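Local coordinates for protein probable glutathione reductase (Sinorhizobium meliloti, PDB 4DNA) that probably uses NADPH and a bound FAD to reduce glutathione disulfide to glutathione, working as a homodimer with a redox-active disulfide in each subunit, at residues I301-D309 with A317-E328; V31-Y39 with L103-R114. All coordinates share one frame; numbering follows the deposited sequence.

Interaction 1 of 2, residues I301-D309 with A317-E328; sequences IYALGDVTD and AIHEAMCFIETE. With FAD (flavin-adenine dinucleotide), chain C.
Phe324 sets its edge on one face of the Tyr302 ring: CE1 of Phe324 stands over the middle of the tyrosine, coming to 3.6 Å from Tyr302 CD1. The pair is edge-to-face, with centroids 4.8 Å apart and planes turned 64° from each other. Near the plane of the Tyr302 ring, at its hydroxyl edge, lies OE1 of Glu328, within hydrogen-bonding reach of Tyr302 OH, but the modelled 2.3 Å is too short to take literally, leaving the bond's geometry doubtful. The Glu328 chain leaves with CG anti to the backbone N (chi1 174°) and then bends at its second torsion, which brings the carboxylate back to the phenol; its OE2 makes a salt bridge with Arg136.

Leu304 fills the groove between strand and helix. Its CD2 lies 4.1 Å from Phe324 CB, and its CD1 meets the CB of Ala321. Val138, on the neighbouring strand 137-139, backs both Leu304 and Phe324.

Past the strand end the contact turns polar. Gly305 N donates to OE1 of Glu320 over 2.7 Å, the N-H meeting the oxygen nearly along its C-O bond. The other carboxylate oxygen, OE2, is held by a salt bridge to Arg310. Gly305 CA lies 3.4 Å from FAD O2P and 4.0 Å from the CB of Ala317, while Thr308 closes the turn by donating through both N and OG1 to Gly305 O.

The next amide, Asp306 N, gives a 2.6 Å hydrogen bond to FAD O2P, and the Asp306 carboxylate faces the ribityl hydroxyl O3'. Consecutive amides serve different acceptors: Glu320 of the helix takes Gly305 N and the FAD pyrophosphate takes Asp306 N. Glu320 is placed to act as a second-shell group, probably steadying the turn that presents Asp306 N to the phosphate.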
# COMPACT_ATOMS: atom_id res chain seq x y z
N ILE A 301 36.54 19.69 5.60
CA ILE A 301 35.29 19.54 6.33
C ILE A 301 34.08 19.41 5.43
O ILE A 301 33.91 20.19 4.51
CB ILE A 301 35.02 20.74 7.26
CG1 ILE A 301 36.17 20.96 8.23
CG2 ILE A 301 33.74 20.51 8.05
CD1 ILE A 301 36.06 22.25 9.01
N TYR A 302 33.24 18.42 5.73
CA TYR A 302 31.95 18.25 5.07
C TYR A 302 30.77 18.40 6.02
O TYR A 302 30.90 18.19 7.24
CB TYR A 302 31.84 16.86 4.45
CG TYR A 302 32.84 16.54 3.39
CD1 TYR A 302 34.17 16.22 3.72
CD2 TYR A 302 32.46 16.48 2.05
CE1 TYR A 302 35.09 15.88 2.74
CE2 TYR A 302 33.37 16.14 1.06
CZ TYR A 302 34.68 15.84 1.41
OH TYR A 302 35.59 15.50 0.42
N ALA A 303 29.63 18.76 5.44
CA ALA A 303 28.37 18.88 6.16
C ALA A 303 27.25 18.17 5.40
O ALA A 303 27.16 18.27 4.18
CB ALA A 303 28.03 20.34 6.38
N LEU A 304 26.39 17.46 6.13
CA LEU A 304 25.28 16.71 5.54
C LEU A 304 24.19 16.48 6.58
O LEU A 304 24.44 16.53 7.78
CB LEU A 304 25.77 15.38 4.94
CG LEU A 304 26.62 14.44 5.80
CD1 LEU A 304 25.73 13.41 6.47
CD2 LEU A 304 27.70 13.74 4.98
N GLY A 305 22.97 16.23 6.11
CA GLY A 305 21.83 16.06 7.00
C GLY A 305 21.03 17.34 7.15
O GLY A 305 21.18 18.27 6.34
N ASP A 306 20.19 17.39 8.18
CA ASP A 306 19.26 18.50 8.39
C ASP A 306 19.96 19.82 8.69
O ASP A 306 19.36 20.88 8.55
CB ASP A 306 18.25 18.17 9.48
CG ASP A 306 17.19 17.19 9.02
OD1 ASP A 306 17.34 16.63 7.89
OD2 ASP A 306 16.21 16.98 9.77
N VAL A 307 21.23 19.74 9.07
CA VAL A 307 22.06 20.91 9.30
C VAL A 307 22.30 21.75 8.03
O VAL A 307 22.70 22.92 8.13
CB VAL A 307 23.41 20.53 9.97
CG1 VAL A 307 24.30 19.73 9.02
CG2 VAL A 307 24.14 21.78 10.47
N THR A 308 22.04 21.17 6.86
CA THR A 308 22.48 21.75 5.58
C THR A 308 21.44 22.51 4.79
O THR A 308 21.67 22.81 3.61
CB THR A 308 23.11 20.70 4.62
OG1 THR A 308 22.10 19.78 4.17
CG2 THR A 308 24.22 19.96 5.29
N ASP A 309 20.31 22.86 5.38
CA ASP A 309 19.44 23.78 4.68
C ASP A 309 18.46 23.02 3.76
O ASP A 309 17.38 23.54 3.43
CB ASP A 309 20.33 24.70 3.81
CG ASP A 309 19.72 26.07 3.53
OD1 ASP A 309 19.17 26.71 4.47
OD2 ASP A 309 19.83 26.51 2.36
N ALA A 317 19.48 12.49 4.20
CA ALA A 317 20.68 12.40 5.03
C ALA A 317 21.49 11.17 4.67
O ALA A 317 22.70 11.26 4.49
CB ALA A 317 20.31 12.37 6.50
N ILE A 318 20.81 10.03 4.58
CA ILE A 318 21.47 8.75 4.32
C ILE A 318 22.15 8.76 2.96
O ILE A 318 23.30 8.31 2.84
CB ILE A 318 20.50 7.55 4.43
CG1 ILE A 318 20.19 7.27 5.90
CG2 ILE A 318 21.10 6.32 3.76
CD1 ILE A 318 18.92 6.48 6.13
N HIS A 319 21.45 9.28 1.96
CA HIS A 319 21.95 9.29 0.60
C HIS A 319 23.13 10.20 0.48
O HIS A 319 24.16 9.83 -0.11
CB HIS A 319 20.85 9.68 -0.37
CG HIS A 319 21.26 9.59 -1.82
ND1 HIS A 319 21.84 8.49 -2.35
CD2 HIS A 319 21.14 10.51 -2.86
CE1 HIS A 319 22.09 8.70 -3.65
NE2 HIS A 319 21.66 9.94 -3.97
N GLU A 320 23.01 11.40 1.06
CA GLU A 320 24.11 12.36 1.16
C GLU A 320 25.39 11.73 1.72
O GLU A 320 26.49 12.04 1.24
CB GLU A 320 23.71 13.54 2.03
CG GLU A 320 22.72 14.50 1.39
CD GLU A 320 22.21 15.55 2.37
OE1 GLU A 320 22.58 15.47 3.57
OE2 GLU A 320 21.45 16.45 1.95
N ALA A 321 25.23 10.86 2.71
CA ALA A 321 26.33 10.23 3.40
C ALA A 321 27.04 9.16 2.58
O ALA A 321 28.25 8.95 2.71
CB ALA A 321 25.84 9.64 4.72
N MSE A 322 26.27 8.48 1.74
CA MSE A 322 26.82 7.49 0.83
C MSE A 322 27.54 8.23 -0.26
O MSE A 322 28.68 7.93 -0.56
CB MSE A 322 25.74 6.64 0.22
CG MSE A 322 25.04 5.84 1.31
SE MSE A 322 23.85 4.51 0.47
CE MSE A 322 22.65 5.71 -0.58
N CYS A 323 26.88 9.22 -0.84
CA CYS A 323 27.55 10.07 -1.81
C CYS A 323 28.84 10.66 -1.28
O CYS A 323 29.80 10.81 -2.03
CB CYS A 323 26.61 11.13 -2.35
SG CYS A 323 25.44 10.37 -3.48
N PHE A 324 28.87 10.98 0.01
CA PHE A 324 30.11 11.42 0.64
C PHE A 324 31.19 10.32 0.63
O PHE A 324 32.30 10.56 0.16
CB PHE A 324 29.89 11.94 2.06
CG PHE A 324 31.13 11.89 2.90
CD1 PHE A 324 32.18 12.77 2.65
CD2 PHE A 324 31.29 10.93 3.88
CE1 PHE A 324 33.35 12.70 3.39
CE2 PHE A 324 32.46 10.86 4.63
CZ PHE A 324 33.49 11.75 4.39
N ILE A 325 30.88 9.14 1.17
CA ILE A 325 31.84 8.04 1.18
C ILE A 325 32.42 7.81 -0.22
O ILE A 325 33.63 7.68 -0.39
CB ILE A 325 31.23 6.74 1.77
CG1 ILE A 325 31.83 6.45 3.15
CG2 ILE A 325 31.51 5.53 0.88
CD1 ILE A 325 31.35 7.35 4.27
N GLU A 326 31.53 7.79 -1.21
CA GLU A 326 31.89 7.65 -2.61
C GLU A 326 32.84 8.77 -3.01
O GLU A 326 34.01 8.51 -3.30
CB GLU A 326 30.61 7.63 -3.48
CG GLU A 326 30.65 6.70 -4.69
CD GLU A 326 30.56 5.22 -4.33
OE1 GLU A 326 29.94 4.87 -3.31
OE2 GLU A 326 31.11 4.39 -5.09
N THR A 327 32.35 10.02 -2.99
CA THR A 327 33.16 11.19 -3.36
C THR A 327 34.54 11.17 -2.70
O THR A 327 35.54 11.08 -3.40
CB THR A 327 32.45 12.53 -3.02
OG1 THR A 327 31.30 12.71 -3.86
CG2 THR A 327 33.40 13.70 -3.23
N GLU A 328 34.58 11.23 -1.38
CA GLU A 328 35.83 11.37 -0.64
C GLU A 328 36.71 10.11 -0.64
O GLU A 328 37.93 10.20 -0.50
CB GLU A 328 35.54 11.82 0.80
CG GLU A 328 36.74 11.86 1.74
CD GLU A 328 37.72 12.99 1.44
OE1 GLU A 328 37.32 13.99 0.81
OE2 GLU A 328 38.89 12.89 1.85
PA FAD C . 19.88 13.96 13.29
O1A FAD C . 19.10 15.23 13.58
O2A FAD C . 19.19 12.64 13.02
O5B FAD C . 20.92 13.70 14.48
C5B FAD C . 22.19 14.37 14.57
C4B FAD C . 22.71 14.08 15.97
O4B FAD C . 23.81 14.91 16.33
C3B FAD C . 21.62 14.32 16.99
O3B FAD C . 21.39 13.10 17.70
C2B FAD C . 22.15 15.44 17.86
O2B FAD C . 21.74 15.28 19.22
C1B FAD C . 23.66 15.32 17.69
N9A FAD C . 24.39 16.60 17.87
C8A FAD C . 23.90 17.82 17.57
N7A FAD C . 24.80 18.80 17.80
C5A FAD C . 25.90 18.20 18.26
C6A FAD C . 27.23 18.68 18.69
N6A FAD C . 27.46 20.01 18.66
N1A FAD C . 28.13 17.76 19.10
C2A FAD C . 27.84 16.43 19.12
N3A FAD C . 26.64 15.93 18.74
C4A FAD C . 25.64 16.75 18.30
N1 FAD C . 12.00 12.11 8.03
C2 FAD C . 11.50 11.18 7.18
O2 FAD C . 12.16 10.86 6.17
N3 FAD C . 10.31 10.60 7.40
C4 FAD C . 9.53 10.89 8.46
O4 FAD C . 8.43 10.31 8.63
C4X FAD C . 10.01 11.90 9.43
N5 FAD C . 9.30 12.25 10.52
C5X FAD C . 9.78 13.18 11.39
C6 FAD C . 9.04 13.53 12.52
C7 FAD C . 9.52 14.49 13.41
C7M FAD C . 8.69 14.84 14.61
C8 FAD C . 10.85 15.14 13.17
C8M FAD C . 11.43 16.17 14.10
C9 FAD C . 11.59 14.79 12.05
C9A FAD C . 11.11 13.84 11.15
N10 FAD C . 11.87 13.49 10.01
C10 FAD C . 11.33 12.51 9.14
C1' FAD C . 13.17 14.14 9.78
C2' FAD C . 14.36 13.28 10.16
O2' FAD C . 14.24 12.87 11.52
C3' FAD C . 15.67 14.04 9.92
O3' FAD C . 15.63 14.59 8.60
C4' FAD C . 16.91 13.15 10.05
O4' FAD C . 17.04 12.73 11.41
C5' FAD C . 18.16 13.90 9.63
O5' FAD C . 19.26 13.42 10.41
P FAD C . 20.67 14.19 10.54
O1P FAD C . 21.77 13.31 9.96
O2P FAD C . 20.53 15.62 10.07
O3P FAD C . 20.95 14.24 12.12

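Interaction 2 of 2, residues V31-Y39 with L103-R114; sequences VAIAEEFRY and LANAGAEILDTR. With FAD (flavin-adenine dinucleotide), chain C.
Val31 and Glu109 begin a parallel strand pairing at one side of the FAD-binding Rossmann-type sheet, where strand 109-112 is the outermost of five.

Backbone hydrogen bonds set the register. Glu109 N donates to Val31 O, Ile33 N to Glu109 O at 3.0 Å, and Leu111 N to Ile33 O. The later bonds, Glu35 N to Leu111 O and Thr113 N to Glu35 O, are weak.

Apolar contacts lie on both faces. Ala34 CB meets Leu111 CD1 at 3.9 Å on one. On the other, Ile33 CG2 touches Leu103 CD2, from helix 81-106. Tyr39 folds back over this second face: CB of Glu35 sits above the centre of its ring, CG2 of Ile110 lies 3.5 Å from its CZ, and its OH is 2.8 Å from Leu111 O. Asp112 OD1, salt-bridged to Arg100, comes to the ring's edge.

Charged groups gather at the cofactor. Both ribose hydroxyls of the adenosine half donate to Glu35, O3B to OE1 and O2B to OE2, a grip familiar from Rossmann dinucleotide-binding folds. Glu35 CG lies anti to the backbone N (chi1 165°) and the chain bends at chi2, which puts the carboxylate at these hydroxyls. Glu36 and Arg114 run side by side in the same direction. Arg114 also reaches Glu116 and Gly272 O, and FAD N6A lies over one face of its guanidinium, toward the rim, 3.0 Å from Arg114 NH1. Arg114 NH1 and Glu36 OE1 form a hydrogen-bonded salt bridge, long at 3.3 Å, the oxygen lying in the guanidinium plane while the nitrogen approaches from above the carboxylate plane.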
# COMPACT_ATOMS: atom_id res chain seq x y z
N VAL A 31 38.20 5.89 12.25
CA VAL A 31 37.03 6.78 12.37
C VAL A 31 36.70 7.02 13.84
O VAL A 31 36.86 6.12 14.67
CB VAL A 31 35.78 6.19 11.66
CG1 VAL A 31 34.59 7.13 11.75
CG2 VAL A 31 36.07 5.88 10.19
N ALA A 32 36.25 8.22 14.18
CA ALA A 32 35.71 8.50 15.51
C ALA A 32 34.35 9.21 15.41
O ALA A 32 34.13 10.01 14.50
CB ALA A 32 36.69 9.32 16.32
N ILE A 33 33.43 8.91 16.33
CA ILE A 33 32.10 9.54 16.29
C ILE A 33 31.58 9.94 17.68
O ILE A 33 31.66 9.17 18.63
CB ILE A 33 31.07 8.67 15.51
CG1 ILE A 33 29.67 9.33 15.50
CG2 ILE A 33 31.03 7.24 16.04
CD1 ILE A 33 28.75 8.88 14.39
N ALA A 34 31.05 11.16 17.76
CA ALA A 34 30.56 11.70 19.02
C ALA A 34 29.07 12.06 18.98
O ALA A 34 28.64 12.84 18.11
CB ALA A 34 31.38 12.91 19.42
N GLU A 35 28.30 11.51 19.91
CA GLU A 35 26.90 11.93 20.09
C GLU A 35 26.68 12.49 21.49
O GLU A 35 27.01 11.84 22.49
CB GLU A 35 25.93 10.78 19.78
CG GLU A 35 24.50 10.99 20.27
CD GLU A 35 23.71 12.00 19.45
OE1 GLU A 35 23.57 11.80 18.23
OE2 GLU A 35 23.18 12.99 20.03
N GLU A 36 26.11 13.70 21.55
CA GLU A 36 25.89 14.42 22.81
C GLU A 36 24.60 14.05 23.56
O GLU A 36 24.21 14.72 24.53
CB GLU A 36 25.88 15.93 22.53
CG GLU A 36 24.65 16.46 21.81
CD GLU A 36 24.55 17.97 21.86
OE1 GLU A 36 25.33 18.60 22.63
OE2 GLU A 36 23.70 18.54 21.15
N PHE A 37 23.93 13.01 23.10
CA PHE A 37 22.61 12.69 23.63
C PHE A 37 22.35 11.19 23.47
O PHE A 37 22.70 10.41 24.36
CB PHE A 37 21.53 13.60 23.00
CG PHE A 37 20.13 13.32 23.48
CD1 PHE A 37 19.85 13.16 24.84
CD2 PHE A 37 19.07 13.24 22.57
CE1 PHE A 37 18.55 12.90 25.27
CE2 PHE A 37 17.77 12.99 23.00
CZ PHE A 37 17.52 12.81 24.35
N ARG A 38 21.77 10.79 22.33
CA ARG A 38 21.41 9.39 22.08
C ARG A 38 21.64 8.99 20.62
O ARG A 38 21.11 9.62 19.70
CB ARG A 38 19.95 9.12 22.47
CG ARG A 38 19.69 9.06 23.97
CD ARG A 38 18.24 8.70 24.26
NE ARG A 38 18.02 7.26 24.28
CZ ARG A 38 16.84 6.69 24.54
NH1 ARG A 38 15.77 7.43 24.80
NH2 ARG A 38 16.73 5.37 24.54
N TYR A 39 22.43 7.93 20.43
CA TYR A 39 22.78 7.40 19.10
C TYR A 39 21.55 6.91 18.32
O TYR A 39 20.67 6.24 18.87
CB TYR A 39 23.85 6.30 19.21
CG TYR A 39 25.26 6.85 19.30
CD1 TYR A 39 25.97 7.23 18.14
CD2 TYR A 39 25.89 7.01 20.53
CE1 TYR A 39 27.25 7.75 18.22
CE2 TYR A 39 27.18 7.52 20.62
CZ TYR A 39 27.85 7.88 19.46
OH TYR A 39 29.13 8.40 19.56
N LEU A 103 28.17 0.21 14.71
CA LEU A 103 29.37 1.02 14.56
C LEU A 103 30.58 0.25 15.03
O LEU A 103 31.54 0.08 14.28
CB LEU A 103 29.24 2.35 15.30
CG LEU A 103 28.39 3.39 14.56
CD1 LEU A 103 27.64 4.30 15.51
CD2 LEU A 103 29.23 4.22 13.59
N ALA A 104 30.49 -0.25 16.27
CA ALA A 104 31.53 -1.03 16.89
C ALA A 104 31.99 -2.17 15.99
O ALA A 104 33.18 -2.30 15.73
CB ALA A 104 31.05 -1.56 18.23
N ASN A 105 31.04 -2.96 15.48
CA ASN A 105 31.32 -4.05 14.53
C ASN A 105 32.12 -3.67 13.29
O ASN A 105 32.89 -4.48 12.77
CB ASN A 105 30.03 -4.73 14.06
CG ASN A 105 29.32 -5.47 15.17
OD1 ASN A 105 29.95 -6.00 16.08
ND2 ASN A 105 27.99 -5.51 15.10
N ALA A 106 31.92 -2.45 12.79
CA ALA A 106 32.71 -1.94 11.67
C ALA A 106 34.09 -1.46 12.12
O ALA A 106 34.99 -1.33 11.29
CB ALA A 106 31.95 -0.81 10.96
N GLY A 107 34.24 -1.18 13.41
CA GLY A 107 35.52 -0.74 13.98
C GLY A 107 35.61 0.70 14.46
O GLY A 107 36.56 1.07 15.16
N ALA A 108 34.64 1.53 14.07
CA ALA A 108 34.60 2.93 14.48
C ALA A 108 34.60 3.10 16.00
O ALA A 108 34.02 2.29 16.72
CB ALA A 108 33.39 3.61 13.87
N GLU A 109 35.26 4.15 16.48
CA GLU A 109 35.32 4.43 17.90
C GLU A 109 34.15 5.29 18.35
O GLU A 109 33.95 6.41 17.85
CB GLU A 109 36.64 5.10 18.25
CG GLU A 109 36.78 5.39 19.73
CD GLU A 109 38.09 6.05 20.06
OE1 GLU A 109 38.92 6.20 19.14
OE2 GLU A 109 38.28 6.42 21.25
N ILE A 110 33.38 4.77 19.30
CA ILE A 110 32.19 5.45 19.82
C ILE A 110 32.53 6.16 21.13
O ILE A 110 33.11 5.56 22.04
CB ILE A 110 31.03 4.46 20.07
CG1 ILE A 110 30.73 3.65 18.80
CG2 ILE A 110 29.78 5.20 20.52
CD1 ILE A 110 29.98 2.36 19.05
N LEU A 111 32.16 7.43 21.22
CA LEU A 111 32.28 8.19 22.46
C LEU A 111 31.04 9.03 22.67
O LEU A 111 30.46 9.54 21.71
CB LEU A 111 33.52 9.09 22.45
CG LEU A 111 34.09 9.42 21.08
CD1 LEU A 111 34.37 10.90 20.93
CD2 LEU A 111 35.34 8.60 20.84
N ASP A 112 30.62 9.15 23.93
CA ASP A 112 29.41 9.88 24.29
C ASP A 112 29.79 11.22 24.90
O ASP A 112 30.15 11.32 26.08
CB ASP A 112 28.53 9.05 25.23
CG ASP A 112 28.43 7.59 24.82
OD1 ASP A 112 27.40 7.21 24.22
OD2 ASP A 112 29.37 6.82 25.08
N THR A 113 29.71 12.25 24.07
CA THR A 113 30.18 13.58 24.39
C THR A 113 29.68 14.51 23.30
O THR A 113 29.45 14.07 22.17
CB THR A 113 31.73 13.64 24.46
OG1 THR A 113 32.17 15.00 24.53
CG2 THR A 113 32.37 13.00 23.25
N ARG A 114 29.47 15.77 23.63
CA ARG A 114 29.33 16.80 22.62
C ARG A 114 30.73 17.09 22.07
O ARG A 114 31.73 17.00 22.81
CB ARG A 114 28.69 18.06 23.24
CG ARG A 114 28.55 19.24 22.29
CD ARG A 114 28.09 20.49 23.02
NE ARG A 114 28.22 21.67 22.17
CZ ARG A 114 27.34 22.03 21.24
NH1 ARG A 114 26.25 21.31 21.03
NH2 ARG A 114 27.55 23.12 20.52
PA FAD C . 19.88 13.96 13.29
O1A FAD C . 19.10 15.23 13.58
O2A FAD C . 19.19 12.64 13.02
O5B FAD C . 20.92 13.70 14.48
C5B FAD C . 22.19 14.37 14.57
C4B FAD C . 22.71 14.08 15.97
O4B FAD C . 23.81 14.91 16.33
C3B FAD C . 21.62 14.32 16.99
O3B FAD C . 21.39 13.10 17.70
C2B FAD C . 22.15 15.44 17.86
O2B FAD C . 21.74 15.28 19.22
C1B FAD C . 23.66 15.32 17.69
N9A FAD C . 24.39 16.60 17.87
C8A FAD C . 23.90 17.82 17.57
N7A FAD C . 24.80 18.80 17.80
C5A FAD C . 25.90 18.20 18.26
C6A FAD C . 27.23 18.68 18.69
N6A FAD C . 27.46 20.01 18.66
N1A FAD C . 28.13 17.76 19.10
C2A FAD C . 27.84 16.43 19.12
N3A FAD C . 26.64 15.93 18.74
C4A FAD C . 25.64 16.75 18.30
N1 FAD C . 12.00 12.11 8.03
C2 FAD C . 11.50 11.18 7.18
O2 FAD C . 12.16 10.86 6.17
N3 FAD C . 10.31 10.60 7.40
C4 FAD C . 9.53 10.89 8.46
O4 FAD C . 8.43 10.31 8.63
C4X FAD C . 10.01 11.90 9.43
N5 FAD C . 9.30 12.25 10.52
C5X FAD C . 9.78 13.18 11.39
C6 FAD C . 9.04 13.53 12.52
C7 FAD C . 9.52 14.49 13.41
C7M FAD C . 8.69 14.84 14.61
C8 FAD C . 10.85 15.14 13.17
C8M FAD C . 11.43 16.17 14.10
C9 FAD C . 11.59 14.79 12.05
C9A FAD C . 11.11 13.84 11.15
N10 FAD C . 11.87 13.49 10.01
C10 FAD C . 11.33 12.51 9.14
C1' FAD C . 13.17 14.14 9.78
C2' FAD C . 14.36 13.28 10.16
O2' FAD C . 14.24 12.87 11.52
C3' FAD C . 15.67 14.04 9.92
O3' FAD C . 15.63 14.59 8.60
C4' FAD C . 16.91 13.15 10.05
O4' FAD C . 17.04 12.73 11.41
C5' FAD C . 18.16 13.90 9.63
O5' FAD C . 19.26 13.42 10.41
P FAD C . 20.67 14.19 10.54
O1P FAD C . 21.77 13.31 9.96
O2P FAD C . 20.53 15.62 10.07
O3P FAD C . 20.95 14.24 12.12

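How the interactions relate
Interactions 1 and 2 belong to opposite edges of one parallel sheet: strand 301-303 is outermost at one side, strand 109-112 at the other. Their centres lie about 17 Å apart and their nearest atoms about 8 Å, so the two do not touch; FAD spans the gap. Interaction 1 is the more enclosed, a strand and turn against a helix whose outer face reaches the second subunit; interaction 2 is a strand-to-strand pairing, more open on its outer strand. The chemistry follows the cofactor: the first offers a backbone amide to a phosphate and an acid to the ribityl chain, the second acids and an arginine to the ribose and adenine. Helix 15-25 packs against both.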